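Side-chain contacts in nucleoporin NUP159 (Saccharomyces cerevisiae, PDB 1XIP), which is a nuclear pore complex component whose N-terminal beta-propeller domain functions in mRNA export by tethering the helicase Dbp5 to the pore: residues A[44-47]-A[48-51]; A[221-224]-A[225-228]. All coordinates share one frame; numbering follows the deposited sequence.

Contact 1 (A[44-47]-A[48-51]); sequences DISN and SKSL
S46 ends one strand and meets L51, the start of the next, across a tight reversal made by N47, S48, K49 and S50. Two backbone bonds clamp the pair: S46 N gives to L51 O at 3.0 Å and L51 N returns to S46 O at 3.1 Å. Just behind this rung, I45 CA comes 3.6 Å from L51 O and adds a CH...O contact to the same acceptor.

The tight part of the contact is at buried S46. A chi1 of 150° swings OG away from the backbone N and out over the turn, where it accepts K49 N at 3.0 Å and has K49 CB beside it at 3.2 Å. One side-chain oxygen thus fastens the far half of the turn to the strand end. K49 then carries its chain outward to put NZ on G97 O. S46 and L51 share a face of the sheet, and both rest on F95 of strand 90-96.

The crest is looser. S48 is exposed, and its OG stands 3.5 Å from S46 OG, a weak and unsettled link at most. N47 points its CB away from the turn, and its amide is held by strand 337-343 and the residue after it: OD1 accepts V344 N and ND2 gives to V342 O. S50 likewise points its CB away, and its side chain touches L65; its positive phi of 58° turns the chain back into the second strand. With S50 and L51 both facing S46, the reversal is a beta-hairpin closed by a G1 beta bulge, joining the first two strands of a four-stranded antiparallel propeller blade.

Contact 2 (A[221-224]-A[225-228]); sequences ILSP and QDFL
An ST turn that begins at S223 helps to reverse the chain between strands 215-221 and 226-232, two neighbouring strands of a propeller blade. With chi1 at 88°, S223 OG sits between its own N and carbonyl carbon and reaches forward to accept two backbone N-H groups, Q225 N at 3.0 Å and D226 N at 3.1 Å. The D226 carboxylate folds over the same oxygen, its CG 3.3 Å from S223 OG. With the hydroxyl gone, as in an alanine here, the N-H groups of Q225 and D226 would probably lose their shared acceptor and the turn would be freer to flex. Toward the strands, L222 N gives to D226 O at 3.3 Å. The next pair, I221 and F227, is antiparallel and non-hydrogen-bonded; their side chains run side by side, and I221 CG1 meets the edge of the ring at CD1, 4.1 Å away. Both also lie on Q174 and A176 of strand 174-179. L222 CD1 packs on L228 CB at 4.1 Å, with I250 and M248 of strand 246-254 beside these two leucines. Polar capping and apolar packing therefore divide the work: one serine oxygen accepts two consecutive backbone N-H groups at the turn, with hydrocarbon behind it.

Overall arrangement
Both contacts are local chain reversals between adjacent strands of the same beta-propeller, but in different blades: their centres lie 26 Å apart, and their nearest atoms about 16 Å. Contact 1 is a surface contact, contact 2 a largely buried one. In each, a serine hydroxyl near the turn accepts backbone N-H: one such group in contact 1, two in contact 2. The rest differs with place. Contact 1 relies on a hydrogen-bonded strand pair and sends polar ends across to neighbouring strands and loops, whereas contact 2 closes on a non-hydrogen-bonded pair backed by isoleucine, leucine and phenylalanine packing.

Contact 1 (A[44-47]-A[48-51])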
loop_
_atom_site.group_PDB
_atom_site.type_symbol
_atom_site.label_atom_id
_atom_site.label_comp_id
_atom_site.label_asym_id
_atom_site.label_seq_id
_atom_site.Cartn_x
_atom_site.Cartn_y
_atom_site.Cartn_z
ATOM N N ASP A 44 -2.994 10.265 -1.074
ATOM C CA ASP A 44 -1.761 10.746 -0.461
ATOM C C ASP A 44 -2.040 12.014 0.327
ATOM O O ASP A 44 -3.007 12.712 0.064
ATOM C CB ASP A 44 -0.685 11.013 -1.507
ATOM C CG ASP A 44 0.722 11.115 -0.901
ATOM O OD1 ASP A 44 0.913 10.678 0.261
ATOM O OD2 ASP A 44 1.706 11.592 -1.528
ATOM N N ILE A 45 -1.193 12.287 1.312
ATOM C CA ILE A 45 -1.358 13.440 2.169
ATOM C C ILE A 45 -0.018 14.120 2.288
ATOM O O ILE A 45 1.004 13.472 2.406
ATOM C CB ILE A 45 -1.852 13.011 3.559
ATOM C CG1 ILE A 45 -3.320 12.578 3.486
ATOM C CG2 ILE A 45 -1.606 14.128 4.585
ATOM C CD1 ILE A 45 -3.891 12.051 4.807
ATOM N N SER A 46 -0.022 15.431 2.212
ATOM C CA SER A 46 1.173 16.194 2.465
ATOM C C SER A 46 0.908 17.032 3.699
ATOM O O SER A 46 0.081 17.950 3.688
ATOM C CB SER A 46 1.474 17.088 1.286
ATOM O OG SER A 46 2.121 18.245 1.716
ATOM N N ASN A 47 1.599 16.688 4.769
ATOM C CA ASN A 47 1.465 17.393 6.027
ATOM C C ASN A 47 2.087 18.793 6.018
ATOM O O ASN A 47 1.680 19.654 6.810
ATOM C CB ASN A 47 2.063 16.551 7.153
ATOM C CG ASN A 47 1.200 15.360 7.501
ATOM O OD1 ASN A 47 0.131 15.507 8.081
ATOM N ND2 ASN A 47 1.656 14.176 7.143
ATOM N N SER A 48 3.071 19.016 5.135
ATOM C CA SER A 48 3.754 20.310 5.052
ATOM C C SER A 48 2.905 21.309 4.316
ATOM O O SER A 48 2.857 22.481 4.676
ATOM C CB SER A 48 5.100 20.180 4.329
ATOM O OG SER A 48 4.905 19.891 2.950
ATOM N N LYS A 49 2.257 20.857 3.254
ATOM C CA LYS A 49 1.389 21.728 2.475
ATOM C C LYS A 49 -0.031 21.768 3.041
ATOM O O LYS A 49 -0.819 22.639 2.678
ATOM C CB LYS A 49 1.357 21.260 1.027
ATOM C CG LYS A 49 2.482 21.760 0.224
ATOM C CD LYS A 49 2.515 21.081 -1.120
ATOM C CE LYS A 49 3.845 21.306 -1.789
ATOM N NZ LYS A 49 4.714 20.151 -1.443
ATOM N N SER A 50 -0.349 20.817 3.917
ATOM C CA SER A 50 -1.715 20.595 4.396
ATOM C C SER A 50 -2.696 20.315 3.237
ATOM O O SER A 50 -3.714 20.995 3.099
ATOM C CB SER A 50 -2.196 21.773 5.252
ATOM O OG SER A 50 -3.033 21.320 6.307
ATOM N N LEU A 51 -2.378 19.328 2.401
ATOM C CA LEU A 51 -3.213 18.989 1.251
ATOM C C LEU A 51 -3.390 17.481 1.140
ATOM O O LEU A 51 -2.654 16.734 1.767
ATOM C CB LEU A 51 -2.595 19.532 -0.055
ATOM C CG LEU A 51 -2.363 21.021 -0.272
ATOM C CD1 LEU A 51 -1.733 21.223 -1.593
ATOM C CD2 LEU A 51 -3.645 21.864 -0.188
#

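Contact 2 (A[221-224]-A[225-228])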
loop_
_atom_site.group_PDB
_atom_site.type_symbol
_atom_site.label_atom_id
_atom_site.label_comp_id
_atom_site.label_asym_id
_atom_site.label_seq_id
_atom_site.Cartn_x
_atom_site.Cartn_y
_atom_site.Cartn_z
ATOM N N ILE A 221 8.881 -4.380 2.998
ATOM C CA ILE A 221 9.980 -4.149 3.917
ATOM C C ILE A 221 9.410 -3.599 5.212
ATOM O O ILE A 221 8.785 -2.527 5.214
ATOM C CB ILE A 221 10.946 -3.129 3.322
ATOM C CG1 ILE A 221 11.521 -3.642 2.003
ATOM C CG2 ILE A 221 12.025 -2.800 4.315
ATOM C CD1 ILE A 221 12.357 -2.630 1.239
ATOM N N LEU A 222 9.603 -4.324 6.310
ATOM C CA LEU A 222 9.135 -3.843 7.613
ATOM C C LEU A 222 10.284 -3.189 8.366
ATOM O O LEU A 222 10.076 -2.292 9.179
ATOM C CB LEU A 222 8.526 -4.975 8.448
ATOM C CG LEU A 222 7.333 -5.749 7.883
ATOM C CD1 LEU A 222 7.081 -6.991 8.713
ATOM C CD2 LEU A 222 6.079 -4.900 7.810
ATOM N N SER A 223 11.491 -3.666 8.085
ATOM C CA SER A 223 12.737 -3.131 8.636
ATOM C C SER A 223 13.828 -3.600 7.687
ATOM O O SER A 223 13.565 -4.447 6.838
ATOM C CB SER A 223 12.985 -3.663 10.054
ATOM O OG SER A 223 13.693 -4.898 10.030
ATOM N N PRO A 224 15.043 -3.072 7.803
ATOM C CA PRO A 224 16.138 -3.530 6.930
ATOM C C PRO A 224 16.353 -5.056 7.011
ATOM O O PRO A 224 16.944 -5.623 6.090
ATOM C CB PRO A 224 17.348 -2.776 7.468
ATOM C CG PRO A 224 16.766 -1.571 8.140
ATOM C CD PRO A 224 15.485 -2.024 8.741
ATOM N N GLN A 225 15.842 -5.690 8.077
ATOM C CA GLN A 225 15.999 -7.132 8.310
ATOM C C GLN A 225 14.743 -8.014 8.095
ATOM O O GLN A 225 14.856 -9.196 7.727
ATOM C CB GLN A 225 16.564 -7.370 9.709
ATOM C CG GLN A 225 18.077 -7.475 9.696
ATOM C CD GLN A 225 18.699 -7.237 11.051
ATOM O OE1 GLN A 225 18.938 -8.190 11.809
ATOM N NE2 GLN A 225 18.989 -5.967 11.359
ATOM N N ASP A 226 13.563 -7.436 8.337
ATOM C CA ASP A 226 12.292 -8.145 8.174
ATOM C C ASP A 226 11.607 -7.875 6.838
ATOM O O ASP A 226 11.733 -6.791 6.263
ATOM C CB ASP A 226 11.305 -7.778 9.284
ATOM C CG ASP A 226 11.956 -7.660 10.652
ATOM O OD1 ASP A 226 13.136 -8.079 10.824
ATOM O OD2 ASP A 226 11.340 -7.142 11.621
ATOM N N PHE A 227 10.865 -8.869 6.362
ATOM C CA PHE A 227 9.942 -8.687 5.256
ATOM C C PHE A 227 8.640 -9.419 5.560
ATOM O O PHE A 227 8.594 -10.346 6.374
ATOM C CB PHE A 227 10.525 -9.188 3.929
ATOM C CG PHE A 227 11.946 -8.758 3.672
ATOM C CD1 PHE A 227 12.214 -7.575 3.001
ATOM C CD2 PHE A 227 13.020 -9.552 4.089
ATOM C CE1 PHE A 227 13.528 -7.170 2.755
ATOM C CE2 PHE A 227 14.344 -9.153 3.860
ATOM C CZ PHE A 227 14.595 -7.958 3.190
ATOM N N LEU A 228 7.577 -8.984 4.906
ATOM C CA LEU A 228 6.324 -9.693 4.954
ATOM C C LEU A 228 6.008 -10.091 3.529
ATOM O O LEU A 228 5.976 -9.242 2.638
ATOM C CB LEU A 228 5.250 -8.773 5.525
ATOM C CG LEU A 228 3.819 -9.209 5.852
ATOM C CD1 LEU A 228 2.855 -8.335 5.120
ATOM C CD2 LEU A 228 3.545 -10.653 5.576
#